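Local coordinates for ssDNA binding RNA Polymerase cofactor (Pseudomonas phage LUZ7, PDB 6QLC), which binds single-stranded DNA and acts as an RNA polymerase cofactor, regulating transcription in an N4-related phage, at residues A[33-36]-A[40-43]; A[60-65]-A[81-86]. One frame throughout, in Å; residues are numbered along the deposited sequence.

Contact 1: residues A[33-36]-A[40-43]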
loop_
_atom_site.group_PDB
_atom_site.type_symbol
_atom_site.label_atom_id
_atom_site.label_comp_id
_atom_site.label_asym_id
_atom_site.label_seq_id
_atom_site.Cartn_x
_atom_site.Cartn_y
_atom_site.Cartn_z
ATOM N N PHE A 33 -6.295 -4.280 -5.668
ATOM C CA PHE A 33 -7.178 -5.206 -4.987
ATOM C C PHE A 33 -8.309 -5.669 -5.902
ATOM O O PHE A 33 -8.837 -4.867 -6.676
ATOM C CB PHE A 33 -7.760 -4.560 -3.738
ATOM C CG PHE A 33 -8.305 -5.550 -2.774
ATOM C CD1 PHE A 33 -7.461 -6.197 -1.871
ATOM C CD2 PHE A 33 -9.659 -5.872 -2.787
ATOM C CE1 PHE A 33 -7.968 -7.144 -0.976
ATOM C CE2 PHE A 33 -10.181 -6.806 -1.908
ATOM C CZ PHE A 33 -9.336 -7.449 -0.994
ATOM N N PRO A 34 -8.692 -6.954 -5.841
ATOM C CA PRO A 34 -9.782 -7.446 -6.700
ATOM C C PRO A 34 -11.126 -6.828 -6.337
ATOM O O PRO A 34 -11.444 -6.631 -5.159
ATOM C CB PRO A 34 -9.781 -8.960 -6.441
ATOM C CG PRO A 34 -9.162 -9.102 -5.073
ATOM C CD PRO A 34 -8.090 -8.044 -5.052
ATOM N N THR A 35 -11.926 -6.542 -7.369
ATOM C CA THR A 35 -13.242 -5.905 -7.251
ATOM C C THR A 35 -14.359 -6.869 -7.659
ATOM O O THR A 35 -14.120 -7.912 -8.265
ATOM C CB THR A 35 -13.311 -4.626 -8.106
ATOM O OG1 THR A 35 -12.869 -4.909 -9.441
ATOM C CG2 THR A 35 -12.400 -3.554 -7.540
ATOM N N ARG A 36 -15.606 -6.493 -7.336
ATOM C CA ARG A 36 -16.725 -7.427 -7.493
ATOM C C ARG A 36 -17.036 -7.747 -8.949
ATOM O O ARG A 36 -17.603 -8.807 -9.219
ATOM C CB ARG A 36 -17.975 -6.891 -6.811
ATOM C CG ARG A 36 -17.788 -6.600 -5.330
ATOM C CD ARG A 36 -18.812 -7.325 -4.461
ATOM N NE ARG A 36 -18.351 -7.433 -3.076
ATOM C CZ ARG A 36 -18.688 -6.592 -2.098
ATOM N NH1 ARG A 36 -19.505 -5.570 -2.342
ATOM N NH2 ARG A 36 -18.208 -6.778 -0.872
ATOM N N ASP A 40 -9.901 -5.421 -11.059
ATOM C CA ASP A 40 -9.269 -4.953 -9.836
ATOM C C ASP A 40 -9.335 -3.429 -9.795
ATOM O O ASP A 40 -9.815 -2.781 -10.731
ATOM C CB ASP A 40 -7.836 -5.514 -9.702
ATOM C CG ASP A 40 -6.845 -4.937 -10.714
ATOM O OD1 ASP A 40 -7.136 -3.929 -11.395
ATOM O OD2 ASP A 40 -5.730 -5.498 -10.805
ATOM N N VAL A 41 -8.870 -2.859 -8.681
ATOM C CA VAL A 41 -8.772 -1.414 -8.517
ATOM C C VAL A 41 -7.455 -1.086 -7.810
ATOM O O VAL A 41 -7.031 -1.802 -6.897
ATOM C CB VAL A 41 -9.990 -0.857 -7.750
ATOM C CG1 VAL A 41 -10.028 -1.371 -6.317
ATOM C CG2 VAL A 41 -10.028 0.662 -7.791
ATOM N N ARG A 42 -6.812 -0.004 -8.233
ATOM C CA ARG A 42 -5.537 0.424 -7.647
ATOM C C ARG A 42 -5.827 1.192 -6.361
ATOM O O ARG A 42 -6.251 2.348 -6.398
ATOM C CB ARG A 42 -4.756 1.275 -8.643
ATOM C CG ARG A 42 -3.442 1.828 -8.111
ATOM C CD ARG A 42 -2.742 2.675 -9.165
ATOM N NE ARG A 42 -2.207 1.853 -10.242
ATOM C CZ ARG A 42 -1.754 2.332 -11.394
ATOM N NH1 ARG A 42 -1.772 3.638 -11.625
ATOM N NH2 ARG A 42 -1.278 1.502 -12.315
ATOM N N LEU A 43 -5.615 0.544 -5.211
ATOM C CA LEU A 43 -5.925 1.178 -3.932
ATOM C C LEU A 43 -5.025 2.381 -3.679
ATOM O O LEU A 43 -5.512 3.485 -3.405
ATOM C CB LEU A 43 -5.797 0.166 -2.795
ATOM C CG LEU A 43 -7.088 -0.594 -2.527
ATOM C CD1 LEU A 43 -6.893 -1.663 -1.453
ATOM C CD2 LEU A 43 -8.158 0.400 -2.133
#
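Phe33 and Val41 face each other as an antiparallel hydrogen-bonded pair near the loop end of the beta hairpin formed by strands 27-34 and 40-48. Two backbone bonds close the pair: Phe33 N donates to Val41 O at 2.9 Å, and Val41 N returns a bond to Phe33 O at 2.8 Å. Phe33 loses the most surface here, yet its ring plays little part in joining the strands. With CG anti to the backbone N (chi1 -162°) the ring leads away from strand 40-48, leaving CB to touch Leu43 CD1 at 3.8 Å. Pro34 CD lies over one ring face, 3.4 Å above the plane and displaced toward the rim, and Arg86 of the second subunit packs on the same phenylalanine. Asp40 lays its CB against Phe33 O at 3.3 Å, while its carboxylate turns off to a long, weak ion pair with Lys90 of the second subunit. Asp40 also forms the last bridge, a non-hydrogen-bonded pair with Pro34 whose side chains diverge, the two CA atoms 4.0 Å apart. Beyond it, Thr35 extends CG2 across Val41 at about a right angle, and the 3.4 Å between Thr35 CG2 and Val41 CG1 is tight for two methyl carbons. Thr35 OG1 approaches Asp40 N to 3.4 Å at too poor an angle for a hydrogen bond, and bonds to Asp37 OD1. Two backbone bonds thus hold the strands, apolar contacts add to them, and the ends of Phe33 and Asp40 serve the second subunit.

Contact 2: residues A[60-65]-A[81-86]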
loop_
_atom_site.group_PDB
_atom_site.type_symbol
_atom_site.label_atom_id
_atom_site.label_comp_id
_atom_site.label_asym_id
_atom_site.label_seq_id
_atom_site.Cartn_x
_atom_site.Cartn_y
_atom_site.Cartn_z
ATOM N N GLU A 60 15.125 -2.207 -6.855
ATOM C CA GLU A 60 16.079 -3.239 -7.252
ATOM C C GLU A 60 15.483 -4.625 -7.073
ATOM O O GLU A 60 15.666 -5.511 -7.916
ATOM C CB GLU A 60 17.363 -3.130 -6.425
ATOM C CG GLU A 60 18.489 -2.375 -7.091
ATOM C CD GLU A 60 19.729 -2.339 -6.216
ATOM O OE1 GLU A 60 20.015 -1.267 -5.632
ATOM O OE2 GLU A 60 20.403 -3.391 -6.101
ATOM N N PHE A 61 14.804 -4.835 -5.952
ATOM C CA PHE A 61 14.242 -6.138 -5.648
ATOM C C PHE A 61 13.250 -6.576 -6.714
ATOM O O PHE A 61 13.172 -7.765 -7.040
ATOM C CB PHE A 61 13.576 -6.072 -4.284
ATOM C CG PHE A 61 13.006 -7.356 -3.836
ATOM C CD1 PHE A 61 13.833 -8.400 -3.480
ATOM C CD2 PHE A 61 11.631 -7.523 -3.765
ATOM C CE1 PHE A 61 13.309 -9.596 -3.047
ATOM C CE2 PHE A 61 11.090 -8.720 -3.341
ATOM C CZ PHE A 61 11.930 -9.757 -2.978
ATOM N N LEU A 62 12.525 -5.627 -7.298
ATOM C CA LEU A 62 11.464 -5.919 -8.252
ATOM C C LEU A 62 11.904 -5.782 -9.703
ATOM O O LEU A 62 11.052 -5.796 -10.595
ATOM C CB LEU A 62 10.269 -5.006 -7.994
ATOM C CG LEU A 62 9.600 -5.224 -6.645
ATOM C CD1 LEU A 62 8.228 -4.586 -6.657
ATOM C CD2 LEU A 62 9.512 -6.718 -6.375
ATOM N N THR A 63 13.208 -5.642 -9.963
ATOM C CA THR A 63 13.708 -5.449 -11.327
ATOM C C THR A 63 14.909 -6.313 -11.677
ATOM O O THR A 63 15.100 -6.610 -12.863
ATOM C CB THR A 63 14.108 -3.989 -11.557
ATOM O OG1 THR A 63 15.050 -3.608 -10.553
ATOM C CG2 THR A 63 12.916 -3.072 -11.484
ATOM N N VAL A 64 15.719 -6.727 -10.705
ATOM C CA VAL A 64 17.050 -7.259 -10.951
ATOM C C VAL A 64 17.288 -8.419 -9.992
ATOM O O VAL A 64 16.760 -8.436 -8.877
ATOM C CB VAL A 64 18.078 -6.111 -10.810
ATOM C CG1 VAL A 64 19.444 -6.602 -10.376
ATOM C CG2 VAL A 64 18.147 -5.306 -12.111
ATOM N N ASP A 65 18.064 -9.414 -10.437
ATOM C CA ASP A 65 18.150 -10.701 -9.752
ATOM C C ASP A 65 19.437 -10.887 -8.947
ATOM O O ASP A 65 19.882 -12.027 -8.774
ATOM C CB ASP A 65 17.995 -11.842 -10.761
ATOM C CG ASP A 65 19.193 -11.979 -11.703
ATOM O OD1 ASP A 65 19.963 -11.006 -11.848
ATOM O OD2 ASP A 65 19.349 -13.062 -12.315
ATOM N N LYS A 81 4.755 -11.412 -4.982
ATOM C CA LYS A 81 3.987 -12.194 -4.027
ATOM C C LYS A 81 4.691 -12.227 -2.677
ATOM O O LYS A 81 4.060 -12.007 -1.637
ATOM C CB LYS A 81 3.759 -13.601 -4.582
ATOM C CG LYS A 81 2.439 -13.724 -5.345
ATOM C CD LYS A 81 2.447 -14.908 -6.304
ATOM C CE LYS A 81 2.821 -16.200 -5.587
ATOM N NZ LYS A 81 2.934 -17.360 -6.518
ATOM N N LYS A 82 6.009 -12.449 -2.685
ATOM C CA LYS A 82 6.766 -12.508 -1.440
ATOM C C LYS A 82 6.652 -11.210 -0.648
ATOM O O LYS A 82 6.492 -11.244 0.574
ATOM C CB LYS A 82 8.231 -12.837 -1.727
ATOM C CG LYS A 82 9.035 -13.198 -0.471
ATOM C CD LYS A 82 10.516 -12.962 -0.666
ATOM C CE LYS A 82 11.079 -12.006 0.386
ATOM N NZ LYS A 82 12.530 -11.677 0.156
ATOM N N LEU A 83 6.725 -10.053 -1.322
ATOM C CA LEU A 83 6.416 -8.789 -0.657
ATOM C C LEU A 83 5.070 -8.858 0.059
ATOM O O LEU A 83 4.997 -8.722 1.288
ATOM C CB LEU A 83 6.412 -7.643 -1.668
ATOM C CG LEU A 83 7.733 -7.011 -2.092
ATOM C CD1 LEU A 83 7.547 -5.617 -2.684
ATOM C CD2 LEU A 83 8.683 -6.968 -0.930
ATOM N N VAL A 84 3.987 -9.060 -0.706
ATOM C CA VAL A 84 2.632 -9.197 -0.169
ATOM C C VAL A 84 2.633 -10.069 1.084
ATOM O O VAL A 84 2.122 -9.668 2.134
ATOM C CB VAL A 84 1.667 -9.773 -1.229
ATOM C CG1 VAL A 84 0.291 -9.984 -0.634
ATOM C CG2 VAL A 84 1.557 -8.842 -2.389
ATOM N N SER A 85 3.256 -11.243 0.997
ATOM C CA SER A 85 3.225 -12.196 2.098
ATOM C C SER A 85 3.768 -11.629 3.410
ATOM O O SER A 85 3.438 -12.152 4.476
ATOM C CB SER A 85 4.009 -13.449 1.703
ATOM O OG SER A 85 5.327 -13.412 2.195
ATOM N N ARG A 86 4.583 -10.580 3.371
ATOM C CA ARG A 86 5.148 -10.025 4.588
ATOM C C ARG A 86 4.614 -8.648 4.925
ATOM O O ARG A 86 4.999 -8.085 5.957
ATOM C CB ARG A 86 6.663 -9.975 4.467
ATOM C CG ARG A 86 7.206 -11.210 3.801
ATOM C CD ARG A 86 7.907 -12.092 4.799
ATOM N NE ARG A 86 9.049 -11.399 5.379
ATOM C CZ ARG A 86 10.248 -11.352 4.811
ATOM N NH1 ARG A 86 10.459 -11.967 3.652
ATOM N NH2 ARG A 86 11.235 -10.697 5.403
#
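Phe61, in the last turn of helix 53-61, packs against helix 73-86 in a helix-helix contact made entirely by side chains. Its CG stands anti to the backbone N (chi1 -178°), which carries the ring across to Lys82 and Leu83. The ring and Leu83 slide past each other in opposite directions, bringing Phe61 CE2 to 3.8 Å from Leu83 CD2. At the far end of the ring, Lys82 crosses at about a right angle; a bend at chi3 (123°) sets its amine obliquely by the ring, with Lys82 NZ 3.7 Å from Phe61 CZ. The backbone of Phe61 is tied to the same partner helix, since its carbonyl oxygen accepts a bond from Arg79. Leu62, the first residue to leave helical geometry, is buried and meets Leu83 tip to tip, CD1 to CD1. Leu83 therefore sits against both an aromatic and an aliphatic neighbour, and Phe33 of the second subunit packs on it as well, so this small apolar cluster reaches into the dimer interface. From Thr63 onward the side chains take no part in the contact with 81-86, though Val64 O still accepts a weak bond from Arg79. Thr63 N and Val64 N both bond to Glu60 O, at 3.2 and 3.0 Å, so that this oxygen accepts two bonds where the helix ends. On the partner helix, the hydroxyl of Ser85 folds back onto its own backbone, Ser85 OG donating to Lys82 O at 2.9 Å with a C=O...O angle of 128°.

How the contacts relate
Contacts 1 and 2 follow one another along the chain: the hairpin is closed by 33-36 and 40-43 before strand 40-48 leads into helix 53-61, whose end opens contact 2. Within one subunit they do not touch, their centres lying 20 Å apart and their nearest atoms about 9 Å apart. They come together through the dimer, where Phe33 of one subunit packs on Leu83 and Arg86 of the other, linking the hairpin of each copy to helix 73-86 of its partner. Contact 1 lies at the surface, its centre about 15 Å from the centre of the chain; contact 2 is partly buried, about 10 Å from it, centre to centre.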